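Local coordinates for protein putative ATP binding component of ABC-transporter (Escherichia coli, PDB 2R5O) that binds carbohydrate through this C-terminal domain of Wzt, the likely ATP-hydrolysing component of an ABC transporter that exports O-antigen polysaccharide, at residues D28-R33 and D158-S163; D52-I55 and V60-P63; N105-S110 and G148-D153. One frame throughout, in Å; residues are numbered along the deposited sequence.

Contact 1 (D28-R33 and D158-S163); sequences DVYHTR and DRRYDS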
loop_
_atom_site.group_PDB
_atom_site.type_symbol
_atom_site.label_atom_id
_atom_site.label_comp_id
_atom_site.label_asym_id
_atom_site.label_seq_id
_atom_site.Cartn_x
_atom_site.Cartn_y
_atom_site.Cartn_z
ATOM N N ASP A 28 9.297 -15.127 -28.839
ATOM C CA ASP A 28 8.462 -14.217 -28.043
ATOM C C ASP A 28 7.150 -14.939 -27.719
ATOM O O ASP A 28 6.199 -14.912 -28.516
ATOM C CB ASP A 28 8.267 -12.897 -28.812
ATOM C CG ASP A 28 7.572 -11.839 -28.006
ATOM O OD1 ASP A 28 6.984 -12.144 -26.951
ATOM O OD2 ASP A 28 7.603 -10.672 -28.434
ATOM N N VAL A 29 7.132 -15.637 -26.581
ATOM C CA VAL A 29 5.980 -16.418 -26.141
ATOM C C VAL A 29 5.178 -15.745 -25.014
ATOM O O VAL A 29 4.262 -16.328 -24.449
ATOM C CB VAL A 29 6.413 -17.839 -25.710
ATOM C CG1 VAL A 29 7.072 -18.557 -26.879
ATOM C CG2 VAL A 29 7.333 -17.818 -24.531
ATOM N N TYR A 30 5.514 -14.495 -24.720
ATOM C CA TYR A 30 4.864 -13.710 -23.671
ATOM C C TYR A 30 3.343 -13.775 -23.764
ATOM O O TYR A 30 2.643 -13.959 -22.762
ATOM C CB TYR A 30 5.381 -12.287 -23.808
ATOM C CG TYR A 30 5.141 -11.291 -22.699
ATOM C CD1 TYR A 30 6.190 -10.874 -21.867
ATOM C CD2 TYR A 30 3.900 -10.689 -22.526
ATOM C CE1 TYR A 30 6.012 -9.909 -20.917
ATOM C CE2 TYR A 30 3.711 -9.712 -21.553
ATOM C CZ TYR A 30 4.783 -9.315 -20.757
ATOM O OH TYR A 30 4.626 -8.313 -19.826
ATOM N N HIS A 31 2.839 -13.633 -24.989
ATOM C CA HIS A 31 1.410 -13.554 -25.246
ATOM C C HIS A 31 0.683 -14.869 -24.950
ATOM O O HIS A 31 -0.552 -14.880 -24.898
ATOM C CB HIS A 31 1.158 -13.133 -26.692
ATOM C CG HIS A 31 1.462 -14.190 -27.695
ATOM N ND1 HIS A 31 2.711 -14.408 -28.238
ATOM C CD2 HIS A 31 0.650 -15.124 -28.230
ATOM C CE1 HIS A 31 2.643 -15.432 -29.078
ATOM N NE2 HIS A 31 1.406 -15.879 -29.093
ATOM N N THR A 32 1.425 -15.967 -24.748
ATOM C CA THR A 32 0.798 -17.273 -24.494
ATOM C C THR A 32 0.562 -17.580 -23.019
ATOM O O THR A 32 -0.009 -18.623 -22.711
ATOM C CB THR A 32 1.651 -18.435 -25.043
ATOM O OG1 THR A 32 2.829 -18.612 -24.238
ATOM C CG2 THR A 32 2.032 -18.211 -26.519
ATOM N N ARG A 33 1.029 -16.725 -22.121
ATOM C CA ARG A 33 1.051 -17.054 -20.696
ATOM C C ARG A 33 -0.240 -16.673 -19.962
ATOM O O ARG A 33 -0.978 -15.802 -20.399
ATOM C CB ARG A 33 2.234 -16.363 -20.005
ATOM C CG ARG A 33 3.595 -16.759 -20.548
ATOM C CD ARG A 33 3.780 -18.275 -20.574
ATOM N NE ARG A 33 5.129 -18.602 -20.971
ATOM C CZ ARG A 33 5.545 -19.830 -21.257
ATOM N NH1 ARG A 33 4.706 -20.858 -21.197
ATOM N NH2 ARG A 33 6.800 -20.035 -21.606
ATOM N N ASP A 158 11.953 -2.080 -24.749
ATOM C CA ASP A 158 10.686 -2.801 -24.943
ATOM C C ASP A 158 9.877 -2.607 -23.685
ATOM O O ASP A 158 10.372 -2.916 -22.598
ATOM C CB ASP A 158 10.929 -4.302 -25.218
ATOM C CG ASP A 158 9.672 -5.051 -25.621
ATOM O OD1 ASP A 158 8.686 -4.416 -26.076
ATOM O OD2 ASP A 158 9.663 -6.298 -25.470
ATOM N N ARG A 159 8.671 -2.084 -23.801
ATOM C CA ARG A 159 7.842 -1.683 -22.670
ATOM C C ARG A 159 6.488 -2.309 -22.890
ATOM O O ARG A 159 5.778 -1.937 -23.833
ATOM C CB ARG A 159 7.743 -0.164 -22.606
ATOM C CG ARG A 159 9.114 0.530 -22.593
ATOM C CD ARG A 159 9.990 0.151 -21.367
ATOM N NE ARG A 159 9.272 0.562 -20.191
ATOM C CZ ARG A 159 9.424 1.706 -19.555
ATOM N NH1 ARG A 159 10.504 2.472 -19.750
ATOM N NH2 ARG A 159 8.528 2.026 -18.646
ATOM N N ARG A 160 6.135 -3.288 -22.078
ATOM C CA ARG A 160 4.904 -4.077 -22.257
ATOM C C ARG A 160 3.872 -3.582 -21.254
ATOM O O ARG A 160 3.673 -4.168 -20.176
ATOM C CB ARG A 160 5.231 -5.556 -22.204
ATOM C CG ARG A 160 6.267 -5.879 -23.279
ATOM C CD ARG A 160 6.394 -7.324 -23.712
ATOM N NE ARG A 160 5.204 -7.757 -24.441
ATOM C CZ ARG A 160 5.180 -8.830 -25.216
ATOM N NH1 ARG A 160 6.258 -9.560 -25.377
ATOM N NH2 ARG A 160 4.057 -9.176 -25.819
ATOM N N TYR A 161 3.283 -2.438 -21.598
ATOM C CA TYR A 161 2.506 -1.656 -20.657
ATOM C C TYR A 161 1.093 -2.248 -20.542
ATOM O O TYR A 161 0.437 -2.582 -21.534
ATOM C CB TYR A 161 2.457 -0.219 -21.165
ATOM C CG TYR A 161 1.616 0.736 -20.381
ATOM C CD1 TYR A 161 1.981 1.168 -19.121
ATOM C CD2 TYR A 161 0.476 1.284 -20.951
ATOM C CE1 TYR A 161 1.177 2.106 -18.431
ATOM C CE2 TYR A 161 -0.301 2.180 -20.287
ATOM C CZ TYR A 161 0.038 2.582 -19.048
ATOM O OH TYR A 161 -0.774 3.512 -18.428
ATOM N N ASP A 162 0.636 -2.390 -19.293
ATOM C CA ASP A 162 -0.673 -2.928 -18.949
ATOM C C ASP A 162 -0.907 -4.239 -19.685
ATOM O O ASP A 162 -1.960 -4.485 -20.280
ATOM C CB ASP A 162 -1.798 -1.938 -19.257
ATOM C CG ASP A 162 -1.864 -0.761 -18.293
ATOM O OD1 ASP A 162 -1.260 -0.790 -17.233
ATOM O OD2 ASP A 162 -2.595 0.206 -18.658
ATOM N N SER A 163 0.101 -5.107 -19.620
ATOM C CA SER A 163 0.115 -6.324 -20.417
ATOM C C SER A 163 -0.312 -7.583 -19.696
ATOM O O SER A 163 -0.489 -8.608 -20.370
ATOM C CB SER A 163 1.498 -6.518 -21.015
ATOM O OG SER A 163 2.493 -6.614 -19.988
HETATM O O HOH W 1 4.299 -11.887 -27.190
#
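Asp28 opens the contact with a salt bridge to Arg160: NH1 of Arg160 donates to OD1 of Asp28 at 3.1 Å and 157°. Asp28 OD1 lies in the guanidinium plane and receives the N-H on its syn lone pair. The carboxylate stands almost perpendicular to the guanidinium. Asp28 OD1 also accepts from a water at 2.7 Å, and that water in turn accepts from Arg160 NH2 at 3.0 Å, so the acid is joined to both terminal nitrogens, once directly and once through solvent. The other carboxylate oxygen of Asp28 pairs with Arg42, while Arg160 NE has its own salt bridge to Glu40.

Tyr30 supplies the flat surface. The guanidinium lies on one ring face, centres 3.8 Å apart and planes 11° from parallel, a stacked cation-pi pair. Arg160 CD also sits over this face, 3.9 Å from the centroid of the Tyr30 ring (CH-pi), and the bend at chi3 (69°) turns NE and the guanidinium so that they too lie over the ring. At the far edge, Tyr30 OH donates to Ser163 OG (2.7 Å), which passes the chain on to Arg160 O, also at 2.7 Å, across the corner at Asp162. The phenol is thus fixed by a hydroxyl relay at its end and by the arginine over its face.

His31 adds a looser link, its ND1 3.2 Å from the same water.

Stacking, the in-plane salt bridge to Asp28 and the pairing with Glu40 converge on one buried arginine, which fastens the segment ahead of strand 41-43 to strand 153-169 of this immunoglobulin-like domain.

Contact 2 (D52-I55 and V60-P63); sequences DYHI and VDFP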
loop_
_atom_site.group_PDB
_atom_site.type_symbol
_atom_site.label_atom_id
_atom_site.label_comp_id
_atom_site.label_asym_id
_atom_site.label_seq_id
_atom_site.Cartn_x
_atom_site.Cartn_y
_atom_site.Cartn_z
ATOM N N ASP A 52 9.252 -13.353 -22.547
ATOM C CA ASP A 52 8.482 -14.261 -21.696
ATOM C C ASP A 52 8.376 -13.655 -20.309
ATOM O O ASP A 52 9.123 -12.729 -19.964
ATOM C CB ASP A 52 9.143 -15.655 -21.641
ATOM C CG ASP A 52 8.171 -16.783 -21.325
ATOM O OD1 ASP A 52 6.973 -16.551 -21.132
ATOM O OD2 ASP A 52 8.651 -17.941 -21.304
ATOM N N TYR A 53 7.432 -14.163 -19.525
ATOM C CA TYR A 53 7.347 -13.836 -18.104
ATOM C C TYR A 53 6.864 -15.038 -17.328
ATOM O O TYR A 53 6.335 -16.006 -17.903
ATOM C CB TYR A 53 6.431 -12.634 -17.854
ATOM C CG TYR A 53 4.947 -12.865 -18.069
ATOM C CD1 TYR A 53 4.084 -13.216 -17.023
ATOM C CD2 TYR A 53 4.388 -12.707 -19.317
ATOM C CE1 TYR A 53 2.740 -13.402 -17.230
ATOM C CE2 TYR A 53 3.018 -12.872 -19.531
ATOM C CZ TYR A 53 2.212 -13.215 -18.476
ATOM O OH TYR A 53 0.855 -13.386 -18.724
ATOM N N HIS A 54 7.034 -14.943 -16.021
ATOM C CA HIS A 54 6.562 -15.977 -15.116
ATOM C C HIS A 54 6.133 -15.317 -13.820
ATOM O O HIS A 54 6.748 -14.355 -13.381
ATOM C CB HIS A 54 7.677 -17.001 -14.832
ATOM C CG HIS A 54 7.189 -18.264 -14.207
ATOM N ND1 HIS A 54 6.648 -19.288 -14.953
ATOM C CD2 HIS A 54 7.163 -18.667 -12.916
ATOM C CE1 HIS A 54 6.314 -20.281 -14.137
ATOM N NE2 HIS A 54 6.594 -19.921 -12.896
ATOM N N ILE A 55 5.066 -15.808 -13.214
ATOM C CA ILE A 55 4.611 -15.357 -11.917
ATOM C C ILE A 55 4.468 -16.556 -11.017
ATOM O O ILE A 55 3.953 -17.599 -11.442
ATOM C CB ILE A 55 3.287 -14.567 -12.024
ATOM C CG1 ILE A 55 3.533 -13.326 -12.911
ATOM C CG2 ILE A 55 2.771 -14.153 -10.638
ATOM C CD1 ILE A 55 2.296 -12.476 -13.243
ATOM N N VAL A 60 3.764 -21.833 -5.993
ATOM C CA VAL A 60 2.774 -22.166 -7.002
ATOM C C VAL A 60 3.049 -21.328 -8.234
ATOM O O VAL A 60 3.114 -20.102 -8.180
ATOM C CB VAL A 60 1.333 -21.891 -6.506
ATOM C CG1 VAL A 60 0.306 -22.188 -7.593
ATOM C CG2 VAL A 60 1.058 -22.659 -5.244
ATOM N N ASP A 61 3.217 -21.987 -9.368
ATOM C CA ASP A 61 3.399 -21.330 -10.649
ATOM C C ASP A 61 2.070 -20.855 -11.231
ATOM O O ASP A 61 1.090 -21.599 -11.250
ATOM C CB ASP A 61 4.091 -22.289 -11.607
ATOM C CG ASP A 61 5.473 -22.665 -11.147
ATOM O OD1 ASP A 61 6.316 -21.768 -10.945
ATOM O OD2 ASP A 61 5.713 -23.873 -10.995
ATOM N N PHE A 62 2.016 -19.616 -11.701
ATOM C CA PHE A 62 0.834 -19.035 -12.321
ATOM C C PHE A 62 -0.417 -19.377 -11.524
ATOM O O PHE A 62 -1.362 -19.926 -12.059
ATOM C CB PHE A 62 0.694 -19.443 -13.788
ATOM C CG PHE A 62 1.737 -18.843 -14.710
ATOM C CD1 PHE A 62 1.826 -17.458 -14.870
ATOM C CD2 PHE A 62 2.595 -19.654 -15.448
ATOM C CE1 PHE A 62 2.754 -16.918 -15.738
ATOM C CE2 PHE A 62 3.517 -19.105 -16.330
ATOM C CZ PHE A 62 3.591 -17.728 -16.445
ATOM N N PRO A 63 -0.451 -19.000 -10.235
ATOM C CA PRO A 63 -1.678 -19.226 -9.463
ATOM C C PRO A 63 -2.829 -18.404 -10.066
ATOM O O PRO A 63 -2.587 -17.384 -10.722
ATOM C CB PRO A 63 -1.289 -18.707 -8.087
ATOM C CG PRO A 63 -0.268 -17.652 -8.365
ATOM C CD PRO A 63 0.555 -18.233 -9.480
#
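A short beta-hairpin contact joins Ile55 and its neighbours on strand 48-57 to Phe62, just after strand 60-61, on the outer edge of the four-stranded antiparallel sheet. The backbone evidence is one bond, Phe62 N to Ile55 O at 2.8 Å. Side chains supply the rest. His54 NE2 donates to Asp61 OD1 at 2.7 Å and 164°, with the oxygen in the imidazole plane; seen from the acid, the donor sits well above the carboxylate plane.

The Phe62 ring touches both His54 and Tyr53. With CG anti to its carbonyl carbon (chi1 -69°), the ring reaches back along strand 48-57: Phe62 CE2 comes 3.4 Å from His54 ND1, and Phe62 CZ 3.6 Å from Tyr53 O at the ring edge. The Phe62 edge is turned to the Tyr53 face, CE1 leading, 3.8 Å from Tyr53 CE1, in an offset edge-to-face pair, centroids 6.0 Å apart and planes at 85°. Ile55 O, meanwhile, lies over a face of Phe62.

On its other side in the sheet, strand 48-57 pairs with strand 71-80, His54 bonding to Leu75. Tyr53 and Ile55 turn to the opposite sheet: both pack on Ile164 of strand 153-169, Tyr53 also on Phe143 and Ile55 on Leu141 of strand 137-147.

Contact 3 (N105-S110 and G148-D153); sequences NSFLAS and GNPQTD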
loop_
_atom_site.group_PDB
_atom_site.type_symbol
_atom_site.label_atom_id
_atom_site.label_comp_id
_atom_site.label_asym_id
_atom_site.label_seq_id
_atom_site.Cartn_x
_atom_site.Cartn_y
_atom_site.Cartn_z
ATOM N N ASN A 105 12.186 -0.009 -10.601
ATOM C CA ASN A 105 13.071 -0.637 -11.555
ATOM C C ASN A 105 14.264 -1.189 -10.794
ATOM O O ASN A 105 14.346 -1.056 -9.582
ATOM C CB ASN A 105 13.423 0.325 -12.695
ATOM C CG ASN A 105 14.225 1.512 -12.255
ATOM O OD1 ASN A 105 15.057 1.439 -11.370
ATOM N ND2 ASN A 105 14.020 2.633 -12.959
ATOM N N SER A 106 15.191 -1.846 -11.476
ATOM C CA SER A 106 16.299 -2.484 -10.804
ATOM C C SER A 106 17.108 -1.513 -9.969
ATOM O O SER A 106 17.616 -1.879 -8.901
ATOM C CB SER A 106 17.202 -3.203 -11.793
ATOM O OG SER A 106 17.634 -2.334 -12.822
ATOM N N PHE A 107 17.310 -0.313 -10.501
ATOM C CA PHE A 107 18.096 0.710 -9.838
ATOM C C PHE A 107 17.412 1.218 -8.562
ATOM O O PHE A 107 18.014 1.259 -7.486
ATOM C CB PHE A 107 18.354 1.842 -10.827
ATOM C CG PHE A 107 19.213 2.937 -10.258
ATOM C CD1 PHE A 107 20.574 2.738 -10.044
ATOM C CD2 PHE A 107 18.646 4.130 -9.872
ATOM C CE1 PHE A 107 21.378 3.750 -9.508
ATOM C CE2 PHE A 107 19.455 5.154 -9.313
ATOM C CZ PHE A 107 20.803 4.927 -9.124
ATOM N N LEU A 108 16.147 1.597 -8.679
ATOM C CA LEU A 108 15.403 2.079 -7.510
ATOM C C LEU A 108 15.197 0.976 -6.473
ATOM O O LEU A 108 15.406 1.180 -5.273
ATOM C CB LEU A 108 14.063 2.690 -7.916
ATOM C CG LEU A 108 14.153 3.873 -8.861
ATOM C CD1 LEU A 108 12.735 4.372 -9.174
ATOM C CD2 LEU A 108 15.020 4.990 -8.268
ATOM N N ALA A 109 14.762 -0.196 -6.903
ATOM C CA ALA A 109 14.401 -1.253 -5.952
ATOM C C ALA A 109 15.587 -1.690 -5.130
ATOM O O ALA A 109 15.437 -1.998 -3.938
ATOM C CB ALA A 109 13.799 -2.434 -6.644
ATOM N N SER A 110 16.767 -1.677 -5.735
ATOM C CA SER A 110 18.003 -2.086 -5.090
ATOM C C SER A 110 18.774 -0.925 -4.496
ATOM O O SER A 110 19.900 -1.100 -4.035
ATOM C CB SER A 110 18.895 -2.822 -6.078
ATOM O OG SER A 110 19.527 -1.937 -6.991
ATOM N N GLY A 148 20.632 2.707 -20.071
ATOM C CA GLY A 148 21.331 3.990 -19.982
ATOM C C GLY A 148 21.596 4.414 -18.548
ATOM O O GLY A 148 21.916 3.580 -17.701
ATOM N N ASN A 149 21.502 5.716 -18.300
ATOM C CA ASN A 149 21.640 6.293 -16.958
ATOM C C ASN A 149 20.242 6.520 -16.393
ATOM O O ASN A 149 19.506 7.357 -16.900
ATOM C CB ASN A 149 22.398 7.629 -17.053
ATOM C CG ASN A 149 23.762 7.500 -17.745
ATOM O OD1 ASN A 149 24.125 8.328 -18.592
ATOM N ND2 ASN A 149 24.517 6.465 -17.386
ATOM N N PRO A 150 19.827 5.743 -15.378
ATOM C CA PRO A 150 18.391 5.753 -14.969
ATOM C C PRO A 150 17.770 7.116 -14.576
ATOM O O PRO A 150 16.581 7.376 -14.800
ATOM C CB PRO A 150 18.330 4.738 -13.823
ATOM C CG PRO A 150 19.751 4.270 -13.572
ATOM C CD PRO A 150 20.643 4.766 -14.639
ATOM N N GLN A 151 18.583 7.986 -14.031
ATOM C CA GLN A 151 18.119 9.272 -13.534
ATOM C C GLN A 151 17.881 10.305 -14.640
ATOM O O GLN A 151 17.114 11.247 -14.476
ATOM C CB GLN A 151 19.158 9.815 -12.536
ATOM C CG GLN A 151 19.397 8.895 -11.315
ATOM C CD GLN A 151 20.805 9.016 -10.735
ATOM O OE1 GLN A 151 21.393 10.090 -10.740
ATOM N NE2 GLN A 151 21.351 7.904 -10.253
ATOM N N THR A 152 18.611 10.167 -15.741
ATOM C CA THR A 152 18.806 11.283 -16.651
ATOM C C THR A 152 18.769 10.930 -18.129
ATOM O O THR A 152 18.550 11.805 -18.952
ATOM C CB THR A 152 20.172 11.950 -16.380
ATOM O OG1 THR A 152 21.193 10.954 -16.465
ATOM C CG2 THR A 152 20.206 12.549 -14.972
ATOM N N ASP A 153 19.032 9.680 -18.506
ATOM C CA ASP A 153 19.205 9.359 -19.937
ATOM C C ASP A 153 19.019 7.876 -20.165
ATOM O O ASP A 153 19.994 7.129 -20.276
ATOM C CB ASP A 153 20.586 9.796 -20.411
ATOM C CG ASP A 153 20.789 9.638 -21.900
ATOM O OD1 ASP A 153 19.839 9.249 -22.612
ATOM O OD2 ASP A 153 21.917 9.938 -22.371
HETATM O O HOH W 2 14.811 5.549 -12.953
#
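A proline-aromatic CH-pi contact, Pro150 on Phe107, sets a short N-capped helix against a bulged turn at the surface of the domain. Pro150 CG stands over one ring face, 3.9 Å from the centroid of Phe107 and 22° off the normal. It is displaced toward the root of the ring, where Pro150 CG and Phe107 CG are 3.6 Å apart. The phenylalanine gets there because its CG is anti to the backbone N (chi1 -178°), which throws the ring from the helix toward the turn. Gln151 takes the other end of the ring: its extended chain brings NE2 to 3.2 Å from Phe107 CZ, approaching obliquely.

No direct hydrogen bond joins the two segments. Water bridges them instead, accepting from Asn105 ND2 at 3.0 Å and donating to Pro150 O at 3.1 Å. Asn105 therefore has two roles, since its OD1 caps the helix by accepting from Leu108 N at 2.9 Å and 173°. At the other helix end, Ser110 OG donates to Ser106 O (2.7 Å), and Ser110 N bonds to the same carbonyl. On the turn side, Asn149 O accepts from both Thr152 N and Asp153 N, the latter at 2.9 Å, and with both residues facing Asn149 this is a classic beta bulge.

Helix 106-109 follows strand 100-105, and the turn joins strands 137-147 and 153-169; strand 84-95 bonds to both segments, Pro89 to Ser106 and Cys86 to Gly148. Trp175 of the second subunit packs on Asn105 and Leu108, and Phe184 of that subunit on Ser106.

Contacts 2 and 3 follow one another along the chain, and both are nested inside the long loop closed by contact 1. Contacts 1 and 2 are neighbours, centres about 13 Å apart, and they touch: Arg33 NE makes a 2.8 Å salt bridge to Asp52 OD1, and the Tyr30 and Tyr53 rings meet. Contact 3 lies about 25 Å from contact 2, centre to centre, on the opposite side of the chain's centre. Strand 153-169 carries half of contact 1 and begins at the turn of contact 3. Contact 1 fastens the segment before strand 41-43 to strand 153-169, and contact 2 closes the adjoining hairpin at the edge of the four-stranded sheet, whereas contact 3 borders the subunit interface of the domain-swapped dimer.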